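Local coordinates for glutaredoxin related protein (Sulfolobus solfataricus, PDB 4MNN) that probably exchanges thiols and disulfides in substrate proteins, as an atypical protein disulfide oxidoreductase of the glutaredoxin family with a thioredoxin fold, at residues V50-Y60 with F74-N84. Residues are numbered along the deposited sequence; the frame is centred on the assembly and turned at random. Where two conformers were deposited one is given.
Sequences VKVKRGDRVYY and FLNSLVRISNN
Ile81 meets the Tyr59 ring face on: its CG2 sits 3.8 Å from the ring centroid and 12° off the normal, a CH-pi contact, while Arg57 NE lies above the opposite face, toward its rim. With CG1 anti to the carbonyl carbon (chi1 -71°), the other branch of Ile81 points toward the helix start and brings CD1 to 4.0 Å from Val52 CG1. Val52 CG2 packs 3.8 Å from Phe74 CE1. This is the beta-hairpin and following helix of a thioredoxin fold: strand 50-54 and helix 74-83 run nearly parallel, at 17°, with axes 9.5 Å apart. Two polar links accompany the apolar contacts, one between Phe74 and Ile81, one at the turn end. Tyr60 OH donates to Ser77 OG (2.7 Å), near the ring plane, and Ser77 OG passes a bond on to Phe74 O (2.6 Å), a buried chain ending on the helix backbone. Extended Arg54 directs NH1 to Ile81 O (2.8 Å), in both carbonyl and guanidinium planes, while its NE forms a salt bridge with Asp18. A leucine here would probably leave that carbonyl without its side-chain donor and Asp18 without this salt-bridge partner. Asn84, with positive phi, ends the helix in a Schellman motif.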
# COMPACT_ATOMS: atom_id res chain seq x y z
N VAL A 50 2.57 7.78 -0.29
CA VAL A 50 2.07 7.64 1.07
C VAL A 50 2.74 6.41 1.66
O VAL A 50 2.76 5.34 1.05
CB VAL A 50 0.53 7.49 1.15
CG1 VAL A 50 0.08 6.22 0.47
CG2 VAL A 50 0.08 7.50 2.62
N LYS A 51 3.31 6.59 2.85
CA LYS A 51 4.01 5.53 3.59
C LYS A 51 3.17 5.22 4.81
O LYS A 51 2.69 6.14 5.51
CB LYS A 51 5.38 6.00 4.08
CG LYS A 51 6.38 6.14 2.97
CD LYS A 51 7.73 6.57 3.50
CE LYS A 51 8.82 6.18 2.52
NZ LYS A 51 10.05 7.01 2.78
N VAL A 52 3.02 3.93 5.10
CA VAL A 52 2.20 3.52 6.24
C VAL A 52 3.15 2.91 7.25
O VAL A 52 3.89 2.01 6.91
CB VAL A 52 1.15 2.52 5.79
CG1 VAL A 52 0.44 1.91 7.00
CG2 VAL A 52 0.14 3.26 4.87
N LYS A 53 3.14 3.45 8.47
CA LYS A 53 4.02 3.01 9.54
C LYS A 53 3.30 2.80 10.85
O LYS A 53 2.15 3.20 11.05
CB LYS A 53 5.08 4.10 9.81
CG LYS A 53 5.84 4.55 8.57
CD LYS A 53 6.75 5.76 8.87
CE LYS A 53 7.68 5.46 10.06
NZ LYS A 53 8.65 6.61 10.25
N ARG A 54 4.01 2.13 11.75
CA ARG A 54 3.51 1.92 13.11
C ARG A 54 4.86 2.00 13.81
O ARG A 54 5.73 1.14 13.62
CB ARG A 54 2.82 0.56 13.26
CG ARG A 54 2.02 0.46 14.54
CD ARG A 54 1.25 -0.85 14.72
NE ARG A 54 0.95 -1.03 16.14
CZ ARG A 54 -0.01 -1.82 16.64
NH1 ARG A 54 -0.81 -2.53 15.83
NH2 ARG A 54 -0.18 -1.89 17.96
N GLY A 55 5.05 3.07 14.58
CA GLY A 55 6.33 3.29 15.22
C GLY A 55 7.38 3.54 14.15
O GLY A 55 7.12 4.28 13.19
N ASP A 56 8.55 2.94 14.27
CA ASP A 56 9.59 3.14 13.25
C ASP A 56 9.41 2.18 12.08
O ASP A 56 10.14 2.26 11.09
CB ASP A 56 10.99 2.89 13.82
CG ASP A 56 11.44 3.97 14.78
OD1 ASP A 56 11.18 5.15 14.48
OD2 ASP A 56 12.05 3.61 15.82
N ARG A 57 8.47 1.24 12.19
CA ARG A 57 8.34 0.26 11.10
C ARG A 57 7.53 0.73 9.89
O ARG A 57 6.40 1.15 10.05
CB ARG A 57 7.71 -1.03 11.60
CG ARG A 57 7.46 -2.07 10.50
CD ARG A 57 7.05 -3.41 11.16
NE ARG A 57 6.62 -4.40 10.16
CZ ARG A 57 6.16 -5.61 10.45
NH1 ARG A 57 6.06 -6.00 11.71
NH2 ARG A 57 5.81 -6.44 9.47
N VAL A 58 8.12 0.62 8.70
CA VAL A 58 7.41 0.99 7.45
C VAL A 58 6.82 -0.30 6.86
O VAL A 58 7.56 -1.23 6.52
CB VAL A 58 8.38 1.62 6.41
CG1 VAL A 58 7.63 1.92 5.09
CG2 VAL A 58 9.00 2.92 6.97
N TYR A 59 5.50 -0.37 6.78
CA TYR A 59 4.83 -1.52 6.22
C TYR A 59 4.88 -1.52 4.72
O TYR A 59 5.08 -2.56 4.09
CB TYR A 59 3.39 -1.58 6.72
CG TYR A 59 3.34 -2.02 8.17
CD1 TYR A 59 3.63 -1.12 9.19
CD2 TYR A 59 3.07 -3.35 8.50
CE1 TYR A 59 3.67 -1.53 10.54
CE2 TYR A 59 3.10 -3.77 9.84
CZ TYR A 59 3.40 -2.85 10.85
OH TYR A 59 3.42 -3.25 12.18
N TYR A 60 4.70 -0.34 4.13
CA TYR A 60 4.83 -0.23 2.68
C TYR A 60 4.76 1.23 2.27
O TYR A 60 4.43 2.10 3.08
CB TYR A 60 3.71 -1.03 1.99
CG TYR A 60 2.31 -0.55 2.30
CD1 TYR A 60 1.77 0.56 1.64
CD2 TYR A 60 1.52 -1.18 3.27
CE1 TYR A 60 0.48 1.01 1.94
CE2 TYR A 60 0.23 -0.72 3.59
CZ TYR A 60 -0.29 0.36 2.92
OH TYR A 60 -1.56 0.87 3.20
N PHE A 74 -6.77 0.05 0.82
CA PHE A 74 -5.86 0.90 1.60
C PHE A 74 -6.40 1.12 3.02
O PHE A 74 -5.68 0.92 4.01
CB PHE A 74 -5.66 2.23 0.85
CG PHE A 74 -4.82 3.24 1.62
CD1 PHE A 74 -3.45 3.05 1.77
CD2 PHE A 74 -5.42 4.35 2.18
CE1 PHE A 74 -2.67 3.99 2.48
CE2 PHE A 74 -4.64 5.30 2.90
CZ PHE A 74 -3.27 5.10 3.04
N LEU A 75 -7.66 1.50 3.13
CA LEU A 75 -8.28 1.70 4.44
C LEU A 75 -8.31 0.39 5.21
O LEU A 75 -8.09 0.38 6.42
CB LEU A 75 -9.73 2.21 4.30
CG LEU A 75 -9.82 3.64 3.79
CD1 LEU A 75 -11.25 3.99 3.52
CD2 LEU A 75 -9.15 4.58 4.79
N ASN A 76 -8.59 -0.72 4.54
CA ASN A 76 -8.59 -2.00 5.22
C ASN A 76 -7.22 -2.31 5.79
O ASN A 76 -7.10 -2.92 6.87
CB ASN A 76 -8.93 -3.12 4.25
CG ASN A 76 -10.32 -3.65 4.44
OD1 ASN A 76 -11.25 -2.90 4.66
ND2 ASN A 76 -10.47 -4.96 4.29
N SER A 77 -6.16 -1.96 5.07
CA SER A 77 -4.84 -2.27 5.57
C SER A 77 -4.56 -1.47 6.81
O SER A 77 -3.88 -1.94 7.72
CB SER A 77 -3.73 -2.00 4.53
OG SER A 77 -3.54 -0.61 4.28
N LEU A 78 -5.03 -0.22 6.86
CA LEU A 78 -4.77 0.59 8.05
C LEU A 78 -5.38 -0.08 9.30
O LEU A 78 -4.76 -0.15 10.37
CB LEU A 78 -5.40 1.97 7.86
CG LEU A 78 -4.51 3.14 7.36
CD1 LEU A 78 -3.33 2.69 6.60
CD2 LEU A 78 -5.36 4.14 6.60
N VAL A 79 -6.62 -0.53 9.16
CA VAL A 79 -7.30 -1.17 10.28
C VAL A 79 -6.60 -2.47 10.68
O VAL A 79 -6.41 -2.73 11.86
CB VAL A 79 -8.77 -1.44 9.91
CG1 VAL A 79 -9.49 -2.22 11.04
CG2 VAL A 79 -9.47 -0.11 9.61
N ARG A 80 -6.23 -3.29 9.69
CA ARG A 80 -5.58 -4.57 10.00
C ARG A 80 -4.24 -4.36 10.70
O ARG A 80 -3.93 -5.02 11.69
CB ARG A 80 -5.37 -5.40 8.72
CG ARG A 80 -6.63 -5.90 8.04
CD ARG A 80 -6.36 -7.24 7.30
NE ARG A 80 -7.61 -7.80 6.81
CZ ARG A 80 -8.10 -7.60 5.59
NH1 ARG A 80 -7.41 -6.87 4.70
NH2 ARG A 80 -9.29 -8.09 5.27
N ILE A 81 -3.45 -3.41 10.19
CA ILE A 81 -2.16 -3.13 10.78
C ILE A 81 -2.34 -2.55 12.21
O ILE A 81 -1.63 -2.96 13.14
CB ILE A 81 -1.37 -2.14 9.88
CG1 ILE A 81 -0.92 -2.86 8.61
CG2 ILE A 81 -0.13 -1.60 10.60
CD1 ILE A 81 -0.53 -1.89 7.48
N SER A 82 -3.29 -1.64 12.38
CA SER A 82 -3.49 -1.03 13.69
C SER A 82 -3.97 -2.02 14.76
O SER A 82 -3.66 -1.86 15.94
CB SER A 82 -4.48 0.13 13.58
OG SER A 82 -4.55 0.83 14.81
N ASN A 83 -4.72 -3.03 14.33
CA ASN A 83 -5.25 -4.06 15.24
C ASN A 83 -4.35 -5.30 15.26
O ASN A 83 -4.56 -6.23 16.05
CB ASN A 83 -6.65 -4.48 14.81
CG ASN A 83 -7.69 -3.43 15.13
OD1 ASN A 83 -8.72 -3.36 14.47
ND2 ASN A 83 -7.44 -2.63 16.14
N ASN A 84 -3.34 -5.31 14.40
CA ASN A 84 -2.41 -6.43 14.31
C ASN A 84 -3.15 -7.73 13.99
O ASN A 84 -2.92 -8.78 14.61
CB ASN A 84 -1.61 -6.59 15.60
CG ASN A 84 -0.51 -7.64 15.46
OD1 ASN A 84 -0.01 -7.88 14.36
ND2 ASN A 84 -0.11 -8.25 16.58